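Local coordinates for putative ABC transporter amino acid-binding protein (Sinorhizobium meliloti, PDB 2Q89), which binds the hydroxylated ectoine seen here and is probably the substrate-binding component of an ABC importer for ectoine-type osmolytes, at residues Pro23-Val28 against Val174-Asp179. Numbering follows the deposited sequence.
Sequences PPFTAV and VLSIND. With 6CS ((4S,5S)-5-hydroxy-2-methyl-1,4,5,6-tetrahydropyrimidine-4-carboxylic acid), chain F.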
ATOM      1  N   PRO A  23       6.540   5.607   2.947  1.00 29.48           N
ATOM      2  CA  PRO A  23       6.963   4.985   4.203  1.00 29.38           C
ATOM      3  C   PRO A  23       5.796   4.899   5.194  1.00 29.33           C
ATOM      4  O   PRO A  23       4.983   5.819   5.244  1.00 29.60           O
ATOM      5  CB  PRO A  23       8.053   5.935   4.725  1.00 29.17           C
ATOM      6  CG  PRO A  23       8.437   6.793   3.558  1.00 29.28           C
ATOM      7  CD  PRO A  23       7.212   6.902   2.711  1.00 29.42           C
ATOM      8  N   PRO A  24       5.718   3.835   5.996  1.00 29.26           N
ATOM      9  CA  PRO A  24       6.729   2.780   6.049  1.00 29.36           C
ATOM     10  C   PRO A  24       6.431   1.541   5.190  1.00 29.51           C
ATOM     11  O   PRO A  24       7.013   0.484   5.432  1.00 29.51           O
ATOM     12  CB  PRO A  24       6.713   2.396   7.530  1.00 29.67           C
ATOM     13  CG  PRO A  24       5.243   2.592   7.942  1.00 29.24           C
ATOM     14  CD  PRO A  24       4.639   3.602   6.974  1.00 29.11           C
ATOM     15  N   PHE A  25       5.535   1.669   4.210  1.00 29.71           N
ATOM     16  CA  PHE A  25       5.243   0.582   3.281  1.00 29.95           C
ATOM     17  C   PHE A  25       6.416   0.391   2.319  1.00 30.53           C
ATOM     18  O   PHE A  25       6.937  -0.717   2.175  1.00 30.50           O
ATOM     19  CB  PHE A  25       3.944   0.856   2.508  1.00 29.92           C
ATOM     20  CG  PHE A  25       2.697   0.702   3.339  1.00 29.79           C
ATOM     21  CD1 PHE A  25       2.216   1.758   4.105  1.00 30.23           C
ATOM     22  CD2 PHE A  25       2.012  -0.505   3.368  1.00 29.28           C
ATOM     23  CE1 PHE A  25       1.068   1.614   4.881  1.00 30.15           C
ATOM     24  CE2 PHE A  25       0.865  -0.656   4.136  1.00 29.95           C
ATOM     25  CZ  PHE A  25       0.392   0.406   4.894  1.00 29.83           C
ATOM     26  N   THR A  26       6.825   1.483   1.673  1.00 30.85           N
ATOM     27  CA  THR A  26       7.974   1.490   0.766  1.00 31.28           C
ATOM     28  C   THR A  26       8.796   2.743   1.030  1.00 31.95           C
ATOM     29  O   THR A  26       8.264   3.759   1.475  1.00 31.55           O
ATOM     30  CB  THR A  26       7.527   1.475  -0.712  1.00 31.05           C
ATOM     31  OG1 THR A  26       6.575   2.522  -0.935  1.00 30.84           O
ATOM     32  CG2 THR A  26       6.750   0.209  -1.047  1.00 30.41           C
ATOM     33  N   ALA A  27      10.094   2.666   0.751  1.00 32.95           N
ATOM     34  CA  ALA A  27      10.998   3.795   0.942  1.00 34.19           C
ATOM     35  C   ALA A  27      12.189   3.695   0.001  1.00 35.29           C
ATOM     36  O   ALA A  27      12.625   2.596  -0.345  1.00 35.26           O
ATOM     37  CB  ALA A  27      11.473   3.863   2.393  1.00 34.06           C
ATOM     38  N   VAL A  28      12.695   4.853  -0.415  1.00 36.55           N
ATOM     39  CA  VAL A  28      13.929   4.946  -1.186  1.00 37.83           C
ATOM     40  C   VAL A  28      14.819   6.023  -0.557  1.00 38.71           C
ATOM     41  O   VAL A  28      14.445   7.196  -0.498  1.00 38.79           O
ATOM     42  CB  VAL A  28      13.668   5.284  -2.682  1.00 37.91           C
ATOM     43  CG1 VAL A  28      14.965   5.237  -3.485  1.00 37.80           C
ATOM     44  CG2 VAL A  28      12.634   4.334  -3.295  1.00 38.28           C
ATOM     45  N   VAL A 174      -2.864   4.782   8.239  1.00 29.83           N
ATOM     46  CA  VAL A 174      -2.440   5.349   9.520  1.00 30.16           C
ATOM     47  C   VAL A 174      -0.919   5.455   9.679  1.00 30.25           C
ATOM     48  O   VAL A 174      -0.405   6.504  10.077  1.00 30.18           O
ATOM     49  CB  VAL A 174      -3.050   4.552  10.708  1.00 30.29           C
ATOM     50  CG1 VAL A 174      -2.596   5.119  12.042  1.00 30.35           C
ATOM     51  CG2 VAL A 174      -4.578   4.546  10.624  1.00 30.82           C
ATOM     52  N   LEU A 175      -0.206   4.377   9.360  1.00 30.28           N
ATOM     53  CA  LEU A 175       1.250   4.349   9.516  1.00 30.28           C
ATOM     54  C   LEU A 175       1.958   5.330   8.583  1.00 30.27           C
ATOM     55  O   LEU A 175       2.926   5.981   8.986  1.00 30.07           O
ATOM     56  CB  LEU A 175       1.791   2.925   9.353  1.00 29.99           C
ATOM     57  CG  LEU A 175       1.409   1.957  10.483  1.00 30.00           C
ATOM     58  CD1 LEU A 175       1.652   0.516  10.063  1.00 30.61           C
ATOM     59  CD2 LEU A 175       2.155   2.275  11.782  1.00 29.11           C
ATOM     60  N   SER A 176       1.456   5.439   7.353  1.00 30.36           N
ATOM     61  CA  SER A 176       1.961   6.391   6.361  1.00 30.44           C
ATOM     62  C   SER A 176       1.743   7.839   6.807  1.00 30.73           C
ATOM     63  O   SER A 176       2.662   8.650   6.736  1.00 30.94           O
ATOM     64  CB  SER A 176       1.281   6.174   5.006  1.00 30.37           C
ATOM     65  OG  SER A 176       1.388   4.835   4.566  1.00 30.22           O
ATOM     66  N   ILE A 177       0.527   8.156   7.253  1.00 30.85           N
ATOM     67  CA  ILE A 177       0.201   9.503   7.737  1.00 31.45           C
ATOM     68  C   ILE A 177       1.044   9.861   8.966  1.00 31.82           C
ATOM     69  O   ILE A 177       1.616  10.948   9.037  1.00 31.64           O
ATOM     70  CB  ILE A 177      -1.326   9.644   8.046  1.00 31.32           C
ATOM     71  CG1 ILE A 177      -2.170   9.526   6.767  1.00 30.96           C
ATOM     72  CG2 ILE A 177      -1.628  10.964   8.761  1.00 31.45           C
ATOM     73  CD1 ILE A 177      -2.074  10.725   5.816  1.00 31.58           C
ATOM     74  N   ASN A 178       1.122   8.930   9.914  1.00 32.42           N
ATOM     75  CA  ASN A 178       1.904   9.111  11.130  1.00 33.18           C
ATOM     76  C   ASN A 178       3.363   9.421  10.840  1.00 33.73           C
ATOM     77  O   ASN A 178       3.936  10.341  11.427  1.00 33.64           O
ATOM     78  CB  ASN A 178       1.794   7.879  12.030  1.00 33.19           C
ATOM     79  CG  ASN A 178       0.532   7.883  12.878  1.00 33.17           C
ATOM     80  OD1 ASN A 178      -0.112   8.921  13.053  1.00 34.02           O
ATOM     81  ND2 ASN A 178       0.179   6.719  13.419  1.00 32.76           N
ATOM     82  N   ASP A 179       3.947   8.659   9.919  1.00 34.44           N
ATOM     83  CA  ASP A 179       5.336   8.847   9.530  1.00 35.27           C
ATOM     84  C   ASP A 179       5.556  10.204   8.869  1.00 35.73           C
ATOM     85  O   ASP A 179       6.527  10.902   9.168  1.00 35.78           O
ATOM     86  CB  ASP A 179       5.775   7.742   8.577  1.00 35.30           C
ATOM     87  CG  ASP A 179       7.266   7.611   8.516  1.00 35.99           C
ATOM     88  OD1 ASP A 179       7.838   7.808   7.425  1.00 37.80           O
ATOM     89  OD2 ASP A 179       7.952   7.346   9.524  1.00 36.66           O
TER
HETATM   90  O   6CS F 501      -4.515   1.609  -2.778  1.00 29.94           O
HETATM   91  C   6CS F 501      -3.810   1.094  -1.889  1.00 29.72           C
HETATM   92  OXT 6CS F 501      -3.547  -0.127  -1.804  1.00 29.79           O
HETATM   93  CA  6CS F 501      -3.232   2.034  -0.794  1.00 29.46           C
HETATM   94  N   6CS F 501      -2.081   1.395  -0.118  1.00 29.00           N
HETATM   95  CAI 6CS F 501      -1.051   2.164   0.454  1.00 29.05           C
HETATM   96  CAA 6CS F 501       0.111   1.471   1.144  1.00 28.90           C
HETATM   97  NAG 6CS F 501      -1.057   3.565   0.391  1.00 28.78           N
HETATM   98  CG2 6CS F 501      -2.165   4.284  -0.264  1.00 29.51           C
HETATM   99  CB  6CS F 501      -2.843   3.429  -1.341  1.00 29.43           C
HETATM  100  OG1 6CS F 501      -4.013   4.142  -1.719  1.00 30.17           O
HETATM  101  O   HOH W   1       4.280   8.370   4.809  1.00 26.05           O
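Pro-23 and Ser-176 meet where a loop of one lobe touches the helix 174-184 of the other, an example of how a two-lobed binding protein can close over its ligand without a direct hydrogen bond between the segments. The polar link is indirect: water 1 donates to Pro-23 O (2.7 Å) and to Ser-176 O. Beside it, Ser-176 CA turns its hydrogen to Pro-23 O in a CH···O contact, 3.3 Å between the heavy atoms and 158° at the hydrogen. Pro-23 CB also abuts a carboxylate oxygen, Asp-179 OD1 (3.3 Å), which is salt-bridged to Lys-183 NZ. Apolar contact follows the cis-Pro-24 ring, whose CG lies 3.7 Å from Leu-175 CB, the two side chains crossing at about a right angle.

In this type 2 periplasmic-binding-protein fold, of solute-binding family 3, the contact lies beside the ligand cleft. With CG anti to its carbonyl carbon (chi1 -73°), Phe-25 presents one ring face to 6CS, whose methyl CAA sits over the ring centre, 3.4 Å above the plane. Ser-176 OG comes to the ring edge, 3.2 Å from Phe-25 CD1, while hydrogen-bonding Glu-22, which also binds the ligand. Trimmed to an alanine here, Phe-25 would lose its ring, and the ligand methyl would probably be left without its aromatic face. Phe-240 packs edge-to-face with Phe-25 and touches Leu-175.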